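Local coordinates for protein N-acetylneuraminate lyase (Peptoclostridium difficile, PDB 4WOZ) that belongs to the dihydrodipicolinate synthetase family of TIM-barrel proteins, its assembly holding four copies of the chain, at residues N62-K70 and Q90-E98. Residues are numbered along the deposited sequence; the frame is centred on the assembly and turned at random.
Sequences NFMLSTDEK and QVGSVNLKE
Glu-98 lies alongside Thr-67 and meets the end of Lys-70, joining two successive beta-alpha loops of the closed eight-stranded TIM barrel, those after strands 52-55 and 86-90, where helices 67-81 and 96-109 begin. With CG anti to the backbone N (chi1 173°), its extended chain runs past Thr-67 in the opposite direction and brings OE2 to 3.0 Å from Thr-67 CB, a tight approach. The straight chain of Lys-70 crosses it at about a right angle and forms a salt bridge, NZ to Glu-98 OE1 at 3.1 Å, the ammonium standing 50° out of the carboxylate plane. Deeper in, water carries the contact: one water accepts from Lys-70 NZ and Asn-62 ND2 (2.9 Å from ND2) and donates to Gly-92 O, while a second donates to Asn-62 OD1 (2.6 Å) and Gln-90 O, so each end of the buried Asn-62 amide has a water partner. Gln-90 OE1 accepts from Val-117 N, and NE2 donates to Gly-56 O. Phe-63 brings CE1 to 3.8 Å from Gly-92 O; its ring meets Phe-120 edge-to-face and also touches Tyr-121 of the second subunit. Gly-92 O also accepts from Gln-90 NE2 at 3.2 Å, the donor tilted 26° from the carbonyl plane.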
ATOM      1  N   ASN A  62      -3.077   8.064  24.361  1.00 33.52           N
ATOM      2  CA  ASN A  62      -2.542   9.422  24.407  1.00 33.27           C
ATOM      3  C   ASN A  62      -3.170  10.399  23.412  1.00 33.96           C
ATOM      4  O   ASN A  62      -3.596  11.491  23.779  1.00 34.00           O
ATOM      5  CB  ASN A  62      -1.035   9.377  24.158  1.00 32.36           C
ATOM      6  CG  ASN A  62      -0.393  10.743  24.242  1.00 32.02           C
ATOM      7  OD1 ASN A  62      -0.308  11.334  25.319  1.00 30.71           O
ATOM      8  ND2 ASN A  62       0.058  11.259  23.102  1.00 32.58           N
ATOM      9  N   PHE A  63      -3.218   9.994  22.152  1.00 35.72           N
ATOM     10  CA  PHE A  63      -3.745  10.838  21.087  1.00 38.29           C
ATOM     11  C   PHE A  63      -5.241  11.130  21.118  1.00 37.20           C
ATOM     12  O   PHE A  63      -5.769  11.765  20.209  1.00 37.89           O
ATOM     13  CB  PHE A  63      -3.343  10.228  19.752  1.00 40.50           C
ATOM     14  CG  PHE A  63      -1.872   9.966  19.648  1.00 42.71           C
ATOM     15  CD1 PHE A  63      -0.972  11.023  19.563  1.00 42.72           C
ATOM     16  CD2 PHE A  63      -1.382   8.665  19.683  1.00 44.17           C
ATOM     17  CE1 PHE A  63       0.397  10.792  19.516  1.00 44.56           C
ATOM     18  CE2 PHE A  63      -0.012   8.419  19.638  1.00 46.65           C
ATOM     19  CZ  PHE A  63       0.881   9.486  19.555  1.00 46.86           C
ATOM     20  N   MET A  64      -5.918  10.671  22.164  1.00 38.90           N
ATOM     21  CA  MET A  64      -7.346  10.916  22.328  1.00 39.17           C
ATOM     22  C   MET A  64      -7.535  11.771  23.575  1.00 38.88           C
ATOM     23  O   MET A  64      -8.658  11.992  24.027  1.00 39.00           O
ATOM     24  CB  MET A  64      -8.108   9.598  22.503  1.00 40.83           C
ATOM     25  CG  MET A  64      -8.037   8.658  21.311  1.00 44.70           C
ATOM     26  SD  MET A  64      -9.001   7.149  21.584  1.00 47.41           S
ATOM     27  CE  MET A  64     -10.569   7.653  20.950  1.00 44.48           C
ATOM     28  N   LEU A  65      -6.428  12.255  24.125  1.00 38.45           N
ATOM     29  CA  LEU A  65      -6.478  13.056  25.343  1.00 39.33           C
ATOM     30  C   LEU A  65      -6.062  14.504  25.152  1.00 38.77           C
ATOM     31  O   LEU A  65      -5.295  14.827  24.248  1.00 37.90           O
ATOM     32  CB  LEU A  65      -5.584  12.419  26.408  1.00 37.27           C
ATOM     33  CG  LEU A  65      -5.877  10.945  26.695  1.00 39.97           C
ATOM     34  CD1 LEU A  65      -4.894  10.409  27.726  1.00 38.68           C
ATOM     35  CD2 LEU A  65      -7.308  10.803  27.184  1.00 39.23           C
ATOM     36  N   SER A  66      -6.572  15.370  26.022  1.00 39.30           N
ATOM     37  CA  SER A  66      -6.236  16.788  25.979  1.00 40.34           C
ATOM     38  C   SER A  66      -4.869  16.936  26.631  1.00 40.93           C
ATOM     39  O   SER A  66      -4.442  16.066  27.394  1.00 39.26           O
ATOM     40  CB  SER A  66      -7.266  17.606  26.757  1.00 40.76           C
ATOM     41  OG  SER A  66      -7.313  17.190  28.112  1.00 42.73           O
ATOM     42  N   THR A  67      -4.185  18.033  26.336  1.00 41.42           N
ATOM     43  CA  THR A  67      -2.863  18.258  26.894  1.00 43.00           C
ATOM     44  C   THR A  67      -2.863  18.227  28.430  1.00 42.89           C
ATOM     45  O   THR A  67      -1.915  17.735  29.040  1.00 42.49           O
ATOM     46  CB  THR A  67      -2.282  19.590  26.390  1.00 44.31           C
ATOM     47  OG1 THR A  67      -0.922  19.715  26.823  1.00 47.79           O
ATOM     48  CG2 THR A  67      -3.092  20.761  26.924  1.00 48.59           C
ATOM     49  N   ASP A  68      -3.926  18.734  29.055  1.00 42.68           N
ATOM     50  CA  ASP A  68      -4.010  18.732  30.516  1.00 43.40           C
ATOM     51  C   ASP A  68      -4.116  17.306  31.051  1.00 41.22           C
ATOM     52  O   ASP A  68      -3.556  16.979  32.098  1.00 38.27           O
ATOM     53  CB  ASP A  68      -5.222  19.541  31.008  1.00 46.36           C
ATOM     54  CG  ASP A  68      -5.047  21.044  30.814  1.00 49.72           C
ATOM     55  OD1 ASP A  68      -4.010  21.592  31.247  1.00 51.00           O
ATOM     56  OD2 ASP A  68      -5.955  21.681  30.236  1.00 52.62           O
ATOM     57  N   GLU A  69      -4.848  16.461  30.339  1.00 39.84           N
ATOM     58  CA  GLU A  69      -4.994  15.083  30.770  1.00 39.77           C
ATOM     59  C   GLU A  69      -3.638  14.394  30.689  1.00 37.68           C
ATOM     60  O   GLU A  69      -3.276  13.613  31.570  1.00 36.70           O
ATOM     61  CB  GLU A  69      -6.018  14.364  29.896  1.00 42.12           C
ATOM     62  CG  GLU A  69      -7.420  14.923  30.052  1.00 45.99           C
ATOM     63  CD  GLU A  69      -8.424  14.243  29.151  1.00 48.35           C
ATOM     64  OE1 GLU A  69      -8.235  14.286  27.917  1.00 47.59           O
ATOM     65  OE2 GLU A  69      -9.402  13.667  29.680  1.00 50.42           O
ATOM     66  N   LYS A  70      -2.887  14.698  29.634  1.00 34.79           N
ATOM     67  CA  LYS A  70      -1.568  14.111  29.453  1.00 34.25           C
ATOM     68  C   LYS A  70      -0.684  14.480  30.639  1.00 34.66           C
ATOM     69  O   LYS A  70       0.051  13.644  31.162  1.00 32.45           O
ATOM     70  CB  LYS A  70      -0.933  14.610  28.154  1.00 32.10           C
ATOM     71  CG  LYS A  70      -1.620  14.096  26.894  1.00 33.30           C
ATOM     72  CD  LYS A  70      -0.993  14.682  25.639  1.00 32.52           C
ATOM     73  CE  LYS A  70      -1.717  14.202  24.384  1.00 32.69           C
ATOM     74  NZ  LYS A  70      -1.131  14.785  23.145  1.00 31.19           N
ATOM     75  N   GLN A  90       6.532   9.629  26.515  1.00 26.22           N
ATOM     76  CA  GLN A  90       6.297   9.848  25.090  1.00 27.65           C
ATOM     77  C   GLN A  90       5.679  11.243  25.052  1.00 27.63           C
ATOM     78  O   GLN A  90       4.582  11.449  25.565  1.00 27.56           O
ATOM     79  CB  GLN A  90       5.308   8.813  24.529  1.00 25.75           C
ATOM     80  CG  GLN A  90       5.331   8.679  23.000  1.00 27.33           C
ATOM     81  CD  GLN A  90       4.803   9.909  22.270  1.00 27.07           C
ATOM     82  OE1 GLN A  90       5.376  10.340  21.275  1.00 28.06           O
ATOM     83  NE2 GLN A  90       3.696  10.464  22.755  1.00 29.67           N
ATOM     84  N   VAL A  91       6.388  12.202  24.468  1.00 27.31           N
ATOM     85  CA  VAL A  91       5.883  13.569  24.420  1.00 30.22           C
ATOM     86  C   VAL A  91       5.482  14.065  23.031  1.00 32.42           C
ATOM     87  O   VAL A  91       4.952  15.169  22.895  1.00 33.45           O
ATOM     88  CB  VAL A  91       6.917  14.553  25.002  1.00 29.43           C
ATOM     89  CG1 VAL A  91       7.247  14.173  26.445  1.00 27.91           C
ATOM     90  CG2 VAL A  91       8.175  14.551  24.143  1.00 27.02           C
ATOM     91  N   GLY A  92       5.723  13.253  22.003  1.00 34.40           N
ATOM     92  CA  GLY A  92       5.380  13.659  20.648  1.00 35.77           C
ATOM     93  C   GLY A  92       3.904  13.668  20.280  1.00 37.42           C
ATOM     94  O   GLY A  92       3.060  13.115  20.988  1.00 35.49           O
ATOM     95  N   SER A  93       3.603  14.314  19.155  1.00 40.60           N
ATOM     96  CA  SER A  93       2.243  14.423  18.615  1.00 43.37           C
ATOM     97  C   SER A  93       2.305  15.340  17.398  1.00 44.17           C
ATOM     98  O   SER A  93       3.363  15.884  17.078  1.00 45.57           O
ATOM     99  CB  SER A  93       1.279  15.030  19.639  1.00 43.96           C
ATOM    100  OG  SER A  93       1.394  16.445  19.667  1.00 45.66           O
ATOM    101  N   VAL A  94       1.176  15.527  16.723  1.00 44.30           N
ATOM    102  CA  VAL A  94       1.154  16.394  15.550  1.00 43.42           C
ATOM    103  C   VAL A  94       1.482  17.834  15.950  1.00 43.38           C
ATOM    104  O   VAL A  94       2.042  18.597  15.161  1.00 44.40           O
ATOM    105  CB  VAL A  94      -0.222  16.356  14.853  1.00 43.50           C
ATOM    106  CG1 VAL A  94      -0.166  17.133  13.549  1.00 42.25           C
ATOM    107  CG2 VAL A  94      -0.633  14.907  14.595  1.00 43.25           C
ATOM    108  N   ASN A  95       1.146  18.194  17.186  1.00 42.28           N
ATOM    109  CA  ASN A  95       1.406  19.538  17.697  1.00 42.24           C
ATOM    110  C   ASN A  95       2.769  19.637  18.384  1.00 41.82           C
ATOM    111  O   ASN A  95       2.937  19.172  19.513  1.00 40.74           O
ATOM    112  CB  ASN A  95       0.305  19.947  18.681  1.00 40.66           C
ATOM    113  CG  ASN A  95       0.492  21.355  19.217  1.00 40.49           C
ATOM    114  OD1 ASN A  95       1.449  22.051  18.860  1.00 40.72           O
ATOM    115  ND2 ASN A  95      -0.423  21.783  20.081  1.00 40.14           N
ATOM    116  N   LEU A  96       3.732  20.253  17.701  1.00 40.87           N
ATOM    117  CA  LEU A  96       5.082  20.416  18.232  1.00 39.96           C
ATOM    118  C   LEU A  96       5.168  21.260  19.507  1.00 41.00           C
ATOM    119  O   LEU A  96       5.867  20.888  20.448  1.00 41.18           O
ATOM    120  CB  LEU A  96       6.003  21.018  17.165  1.00 38.76           C
ATOM    121  CG  LEU A  96       7.442  21.334  17.598  1.00 39.88           C
ATOM    122  CD1 LEU A  96       8.101  20.092  18.192  1.00 39.47           C
ATOM    123  CD2 LEU A  96       8.237  21.834  16.400  1.00 39.00           C
ATOM    124  N   LYS A  97       4.471  22.394  19.541  1.00 40.82           N
ATOM    125  CA  LYS A  97       4.504  23.256  20.722  1.00 40.72           C
ATOM    126  C   LYS A  97       4.108  22.451  21.957  1.00 40.09           C
ATOM    127  O   LYS A  97       4.680  22.628  23.035  1.00 38.91           O
ATOM    128  CB  LYS A  97       3.556  24.454  20.552  1.00 42.53           C
ATOM    129  CG  LYS A  97       3.837  25.295  19.313  1.00 45.40           C
ATOM    130  CD  LYS A  97       2.871  26.475  19.170  1.00 46.82           C
ATOM    131  CE  LYS A  97       3.220  27.629  20.106  1.00 47.71           C
ATOM    132  NZ  LYS A  97       3.091  27.279  21.548  1.00 49.92           N
ATOM    133  N   GLU A  98       3.125  21.568  21.796  1.00 39.25           N
ATOM    134  CA  GLU A  98       2.683  20.730  22.904  1.00 39.50           C
ATOM    135  C   GLU A  98       3.799  19.759  23.268  1.00 38.45           C
ATOM    136  O   GLU A  98       4.063  19.513  24.445  1.00 38.39           O
ATOM    137  CB  GLU A  98       1.422  19.941  22.526  1.00 40.11           C
ATOM    138  CG  GLU A  98       1.004  18.917  23.581  1.00 41.87           C
ATOM    139  CD  GLU A  98      -0.247  18.137  23.201  1.00 43.05           C
ATOM    140  OE1 GLU A  98      -0.290  17.574  22.090  1.00 45.10           O
ATOM    141  OE2 GLU A  98      -1.188  18.080  24.020  1.00 45.75           O
TER
HETATM  142  O   HOH W   1       1.988  12.562  25.429  1.00 30.37           O
HETATM  143  O   HOH W   2       1.375  13.852  23.082  1.00 39.77           O